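Local coordinates for protein UTP--glucose-1-phosphate uridylyltransferase YngB (Bacillus subtilis, PDB 7O2N) that catalyses the formation of UDP-glucose from UTP and glucose 1-phosphate, supplying glycolipid synthesis and wall teichoic acid glucosylation in anaerobic, fermenting cells, at residues K27-I32 and P36-I41; D132-S137 and T266-M271. All coordinates share one frame; numbering follows the deposited sequence.

Contact 1 of 2, residues K27-I32 and P36-I41; sequences KEMLPI and PAIQYI
Pro36 meets the 27-32 segment first, its ring lying side by side with the Met29 side chain, Pro36 CG 3.9 Å from Met29 CE. Met29 sets out away from the helix, and bends at chi2 (-54°) and chi3 fold its thioether back onto the proline. On the backbone side, Pro36 CA makes a CA-H...O contact of 3.4 Å with Leu30 O. The same oxygen accepts a hydrogen bond from Ala37 N at 3.0 Å, the donor standing 22° out of the carbonyl plane. Next along, Ile38 N binds Glu28 O at 2.8 Å, in the carbonyl plane and fairly straight at the hydrogen (155°). Two successive N-H groups at the start of helix 37-47 are thus taken by carbonyls of the preceding 27-32 segment. Ile38 also rests its CB 3.8 Å from Glu28 CB and crosses Met29 with its CG2 branch 3.9 Å from Met29 SD; the Glu28 carboxylate leads away to a salt bridge with Lys61. Two residues on, the Tyr40 ring lies obliquely against Ile32, whose CG2 is 3.7 Å from Tyr40 CE2. Beyond the ring, the Tyr40 hydroxyl hydrogen-bonds Val33 N, and Lys35 makes a cation-pi contact with the ring. Replacing Tyr40 by an alanine would probably leave Val33 N without this acceptor, Lys35 without its aromatic partner and the Ile32 side chain poorly covered. The 27-32 segment carries the Lys-Glu end of the signature sequence that follows the first strand, 6-11, in sugar nucleotidyltransferases, and it folds back onto the start of helix 37-47 in the strand-loop-helix unit that opens their Rossmann-like nucleotide-binding fold.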
loop_
_atom_site.group_PDB
_atom_site.type_symbol
_atom_site.label_atom_id
_atom_site.label_comp_id
_atom_site.label_asym_id
_atom_site.label_seq_id
_atom_site.Cartn_x
_atom_site.Cartn_y
_atom_site.Cartn_z
ATOM N N LYS A 27 -8.458 -3.822 -1.855
ATOM C CA LYS A 27 -8.403 -2.398 -2.122
ATOM C C LYS A 27 -8.373 -1.634 -0.803
ATOM O O LYS A 27 -7.591 -0.698 -0.671
ATOM C CB LYS A 27 -9.609 -2.066 -3.009
ATOM C CG LYS A 27 -9.926 -0.594 -3.220
ATOM C CD LYS A 27 -11.303 -0.178 -2.714
ATOM C CE LYS A 27 -12.430 -0.717 -3.571
ATOM N NZ LYS A 27 -13.570 0.230 -3.612
ATOM N N GLU A 28 -9.177 -2.076 0.180
ATOM C CA GLU A 28 -9.421 -1.267 1.362
ATOM C C GLU A 28 -8.262 -1.341 2.351
ATOM O O GLU A 28 -8.218 -0.561 3.312
ATOM C CB GLU A 28 -10.802 -1.479 1.989
ATOM C CG GLU A 28 -11.422 -2.825 1.680
ATOM C CD GLU A 28 -12.120 -3.035 0.335
ATOM O OE1 GLU A 28 -13.267 -2.553 0.167
ATOM O OE2 GLU A 28 -11.529 -3.698 -0.534
ATOM N N MET A 29 -7.310 -2.245 2.085
ATOM C CA MET A 29 -6.139 -2.378 2.941
ATOM C C MET A 29 -4.973 -1.574 2.386
ATOM O O MET A 29 -3.945 -1.486 3.022
ATOM C CB MET A 29 -5.696 -3.837 3.094
ATOM C CG MET A 29 -6.603 -4.690 3.950
ATOM S SD MET A 29 -6.895 -3.970 5.591
ATOM C CE MET A 29 -5.351 -4.379 6.394
ATOM N N LEU A 30 -5.114 -1.005 1.191
ATOM C CA LEU A 30 -4.037 -0.193 0.643
ATOM C C LEU A 30 -3.731 0.948 1.604
ATOM O O LEU A 30 -4.610 1.597 2.189
ATOM C CB LEU A 30 -4.393 0.328 -0.751
ATOM C CG LEU A 30 -4.473 -0.742 -1.840
ATOM C CD1 LEU A 30 -5.109 -0.171 -3.095
ATOM C CD2 LEU A 30 -3.082 -1.262 -2.166
ATOM N N PRO A 31 -2.432 1.181 1.838
ATOM C CA PRO A 31 -2.020 2.149 2.843
ATOM C C PRO A 31 -2.319 3.535 2.277
ATOM O O PRO A 31 -2.129 3.761 1.089
ATOM C CB PRO A 31 -0.522 1.845 2.999
ATOM C CG PRO A 31 -0.102 1.289 1.648
ATOM C CD PRO A 31 -1.311 0.512 1.165
ATOM N N ILE A 32 -2.813 4.440 3.131
ATOM C CA ILE A 32 -2.940 5.810 2.696
ATOM C C ILE A 32 -1.781 6.639 3.211
ATOM O O ILE A 32 -1.010 7.145 2.394
ATOM C CB ILE A 32 -4.323 6.415 2.929
ATOM C CG1 ILE A 32 -5.256 5.984 1.794
ATOM C CG2 ILE A 32 -4.225 7.934 3.021
ATOM C CD1 ILE A 32 -4.606 5.972 0.423
ATOM N N PRO A 36 -4.176 1.572 6.550
ATOM C CA PRO A 36 -5.085 1.031 5.545
ATOM C C PRO A 36 -6.291 1.957 5.426
ATOM O O PRO A 36 -6.782 2.490 6.417
ATOM C CB PRO A 36 -5.474 -0.322 6.151
ATOM C CG PRO A 36 -4.274 -0.670 6.990
ATOM C CD PRO A 36 -3.936 0.641 7.657
ATOM N N ALA A 37 -6.752 2.126 4.185
ATOM C CA ALA A 37 -7.835 3.039 3.913
ATOM C C ALA A 37 -8.999 2.691 4.842
ATOM O O ALA A 37 -9.627 3.555 5.450
ATOM C CB ALA A 37 -8.177 2.940 2.455
ATOM N N ILE A 38 -9.258 1.391 4.988
ATOM C CA ILE A 38 -10.395 0.917 5.765
ATOM C C ILE A 38 -10.325 1.498 7.189
ATOM O O ILE A 38 -11.352 1.764 7.807
ATOM C CB ILE A 38 -10.437 -0.628 5.714
ATOM C CG1 ILE A 38 -11.830 -1.258 5.804
ATOM C CG2 ILE A 38 -9.477 -1.265 6.688
ATOM C CD1 ILE A 38 -12.917 -0.391 6.323
ATOM N N GLN A 39 -9.110 1.746 7.693
ATOM C CA GLN A 39 -8.993 2.196 9.068
ATOM C C GLN A 39 -9.472 3.633 9.192
ATOM O O GLN A 39 -10.016 4.010 10.229
ATOM C CB GLN A 39 -7.568 2.128 9.605
ATOM C CG GLN A 39 -7.463 2.486 11.085
ATOM C CD GLN A 39 -6.030 2.349 11.543
ATOM O OE1 GLN A 39 -5.286 1.465 11.120
ATOM N NE2 GLN A 39 -5.591 3.280 12.364
ATOM N N TYR A 40 -9.246 4.431 8.141
ATOM C CA TYR A 40 -9.717 5.809 8.160
ATOM C C TYR A 40 -11.234 5.807 8.342
ATOM O O TYR A 40 -11.754 6.618 9.090
ATOM C CB TYR A 40 -9.233 6.608 6.942
ATOM C CG TYR A 40 -7.761 6.960 6.887
ATOM C CD1 TYR A 40 -7.271 8.135 7.438
ATOM C CD2 TYR A 40 -6.859 6.138 6.234
ATOM C CE1 TYR A 40 -5.926 8.460 7.387
ATOM C CE2 TYR A 40 -5.518 6.456 6.146
ATOM C CZ TYR A 40 -5.047 7.617 6.730
ATOM O OH TYR A 40 -3.714 7.907 6.643
ATOM N N ILE A 41 -11.928 4.870 7.683
ATOM C CA ILE A 41 -13.380 4.848 7.680
ATOM C C ILE A 41 -13.894 4.474 9.064
ATOM O O ILE A 41 -14.786 5.143 9.587
ATOM C CB ILE A 41 -13.948 3.889 6.629
ATOM C CG1 ILE A 41 -13.292 4.084 5.261
ATOM C CG2 ILE A 41 -15.449 4.073 6.577
ATOM C CD1 ILE A 41 -13.697 3.063 4.222
#

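Contact 2 of 2, residues D132-S137 and T266-M271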
loop_
_atom_site.group_PDB
_atom_site.type_symbol
_atom_site.label_atom_id
_atom_site.label_comp_id
_atom_site.label_asym_id
_atom_site.label_seq_id
_atom_site.Cartn_x
_atom_site.Cartn_y
_atom_site.Cartn_z
ATOM N N ASP A 132 -14.887 6.204 -0.216
ATOM C CA ASP A 132 -14.338 6.677 -1.477
ATOM C C ASP A 132 -13.579 7.988 -1.313
ATOM O O ASP A 132 -13.016 8.501 -2.277
ATOM C CB ASP A 132 -15.271 6.530 -2.689
ATOM C CG ASP A 132 -16.648 7.129 -2.521
ATOM O OD1 ASP A 132 -16.799 8.023 -1.653
ATOM O OD2 ASP A 132 -17.557 6.700 -3.277
ATOM N N ASP A 133 -13.489 8.474 -0.077
ATOM C CA ASP A 133 -12.747 9.699 0.164
ATOM C C ASP A 133 -12.326 9.742 1.629
ATOM O O ASP A 133 -12.973 9.135 2.471
ATOM C CB ASP A 133 -13.593 10.911 -0.260
ATOM C CG ASP A 133 -14.844 11.101 0.592
ATOM O OD1 ASP A 133 -14.675 11.352 1.796
ATOM O OD2 ASP A 133 -15.970 10.930 0.065
ATOM N N ILE A 134 -11.276 10.492 1.951
ATOM C CA ILE A 134 -11.028 10.801 3.351
ATOM C C ILE A 134 -11.395 12.266 3.580
ATOM O O ILE A 134 -11.135 13.105 2.731
ATOM C CB ILE A 134 -9.580 10.432 3.748
ATOM C CG1 ILE A 134 -9.382 8.909 3.742
ATOM C CG2 ILE A 134 -9.131 11.090 5.050
ATOM C CD1 ILE A 134 -7.963 8.438 3.375
ATOM N N MET A 135 -12.055 12.547 4.708
ATOM C CA MET A 135 -12.426 13.888 5.127
ATOM C C MET A 135 -11.592 14.258 6.348
ATOM O O MET A 135 -11.542 13.515 7.329
ATOM C CB MET A 135 -13.895 13.927 5.532
ATOM C CG MET A 135 -14.847 13.833 4.368
ATOM S SD MET A 135 -15.532 15.410 3.833
ATOM C CE MET A 135 -14.148 16.466 4.244
ATOM N N VAL A 136 -10.931 15.416 6.278
ATOM C CA VAL A 136 -10.263 15.981 7.435
ATOM C C VAL A 136 -11.098 17.164 7.904
ATOM O O VAL A 136 -11.366 18.069 7.112
ATOM C CB VAL A 136 -8.822 16.380 7.073
ATOM C CG1 VAL A 136 -7.996 16.707 8.309
ATOM C CG2 VAL A 136 -8.138 15.279 6.265
ATOM N N SER A 137 -11.520 17.112 9.180
ATOM C CA SER A 137 -12.615 17.925 9.697
ATOM C C SER A 137 -12.426 18.218 11.182
ATOM O O SER A 137 -11.865 17.402 11.898
ATOM C CB SER A 137 -13.931 17.240 9.473
ATOM O OG SER A 137 -14.106 16.962 8.103
ATOM N N THR A 266 -0.037 12.421 0.340
ATOM C CA THR A 266 0.750 13.639 0.418
ATOM C C THR A 266 0.137 14.624 1.408
ATOM O O THR A 266 0.829 15.101 2.309
ATOM C CB THR A 266 0.892 14.251 -0.972
ATOM O OG1 THR A 266 1.570 13.275 -1.763
ATOM C CG2 THR A 266 1.671 15.542 -0.970
ATOM N N GLU A 267 -1.160 14.902 1.241
ATOM C CA GLU A 267 -1.821 15.914 2.051
ATOM C C GLU A 267 -1.873 15.501 3.525
ATOM O O GLU A 267 -1.581 16.317 4.402
ATOM C CB GLU A 267 -3.217 16.246 1.519
ATOM C CG GLU A 267 -3.239 16.598 0.050
ATOM C CD GLU A 267 -2.796 18.007 -0.310
ATOM O OE1 GLU A 267 -2.274 18.701 0.574
ATOM O OE2 GLU A 267 -2.996 18.416 -1.482
ATOM N N ILE A 268 -2.239 14.239 3.785
ATOM C CA ILE A 268 -2.377 13.773 5.156
ATOM C C ILE A 268 -0.965 13.660 5.748
ATOM O O ILE A 268 -0.756 13.890 6.945
ATOM C CB ILE A 268 -3.134 12.426 5.215
ATOM C CG1 ILE A 268 -4.436 12.367 4.406
ATOM C CG2 ILE A 268 -3.274 11.906 6.641
ATOM C CD1 ILE A 268 -5.621 13.089 4.989
ATOM N N GLY A 269 0.008 13.323 4.887
ATOM C CA GLY A 269 1.386 13.190 5.311
ATOM C C GLY A 269 1.873 14.518 5.864
ATOM O O GLY A 269 2.452 14.583 6.954
ATOM N N LEU A 270 1.543 15.576 5.110
ATOM C CA LEU A 270 1.960 16.934 5.426
ATOM C C LEU A 270 1.303 17.402 6.716
ATOM O O LEU A 270 1.734 18.397 7.288
ATOM C CB LEU A 270 1.601 17.861 4.259
ATOM C CG LEU A 270 2.558 17.761 3.075
ATOM C CD1 LEU A 270 2.002 18.409 1.833
ATOM C CD2 LEU A 270 3.896 18.369 3.434
ATOM N N MET A 271 0.268 16.681 7.158
ATOM C CA MET A 271 -0.426 17.086 8.360
ATOM C C MET A 271 0.188 16.381 9.565
ATOM O O MET A 271 -0.121 16.724 10.705
ATOM C CB MET A 271 -1.922 16.806 8.256
ATOM C CG MET A 271 -2.615 17.715 7.255
ATOM S SD MET A 271 -4.301 17.108 6.812
ATOM C CE MET A 271 -4.874 18.335 5.629
#
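A small, wholly apolar strand-on-helix contact joins Val136 and Ile134 of strand 133-136 to Ile268 and Met271 of the 266-271 segment, near the C-terminal end of helix 258-269. About 143 Å² is buried, both sides summed, and the backbones stay well apart, the nearest CA atoms, those of Val136 and Ile268, being 8.5 Å from each other. Ile268 CD1 touches both strand residues. It comes within 3.6 Å of Val136 CG2, the two side chains running alongside with opposed directions, and within 4.0 Å of Ile134 CG2, where the isoleucines meet at a slant. The alternation of the strand puts Ile134 and Val136 on the helix side, while Met135 between them points away. Val136 spreads its methyls over two partners: with CG1 anti to the backbone N (chi1 -168°), that branch is left to meet Met271 tip to tip, Val136 CG1 lying 4.0 Å from Met271 SD. Met271 is extended beyond CG and covers the outer, more exposed end. Tyr253, on the strand paired with 133-136, packs against Val136, Ile268 and Met271 alike, and Glu267 of the same helix forms a salt bridge with Arg289 of the second subunit. With no hydrogen bond or charge pair between the two segments, the pairing probably rests on dispersion and the exclusion of water, with Tyr253 sharing in it, and so on side-chain shape more than on directional bonds.

Overall arrangement
Both segments of contact 1 precede those of contact 2 in the sequence, yet their centres are only about 12 Å apart and they share an apolar seam. Ile134 CD1 of contact 2 packs 3.8 Å from Ile32 CG2 of contact 1 and also against the Tyr40 ring, while Tyr40 OH approaches Ile268 CG2 to 4.0 Å. Helix 37-47, which follows the first strand of the large mixed sheet, is thereby joined to the two-stranded sheet of 133-136 with 251-254 and to helix 258-269. Both contacts also touch the second subunit, so this part of the nucleotidyltransferase fold lies beside the homodimer interface.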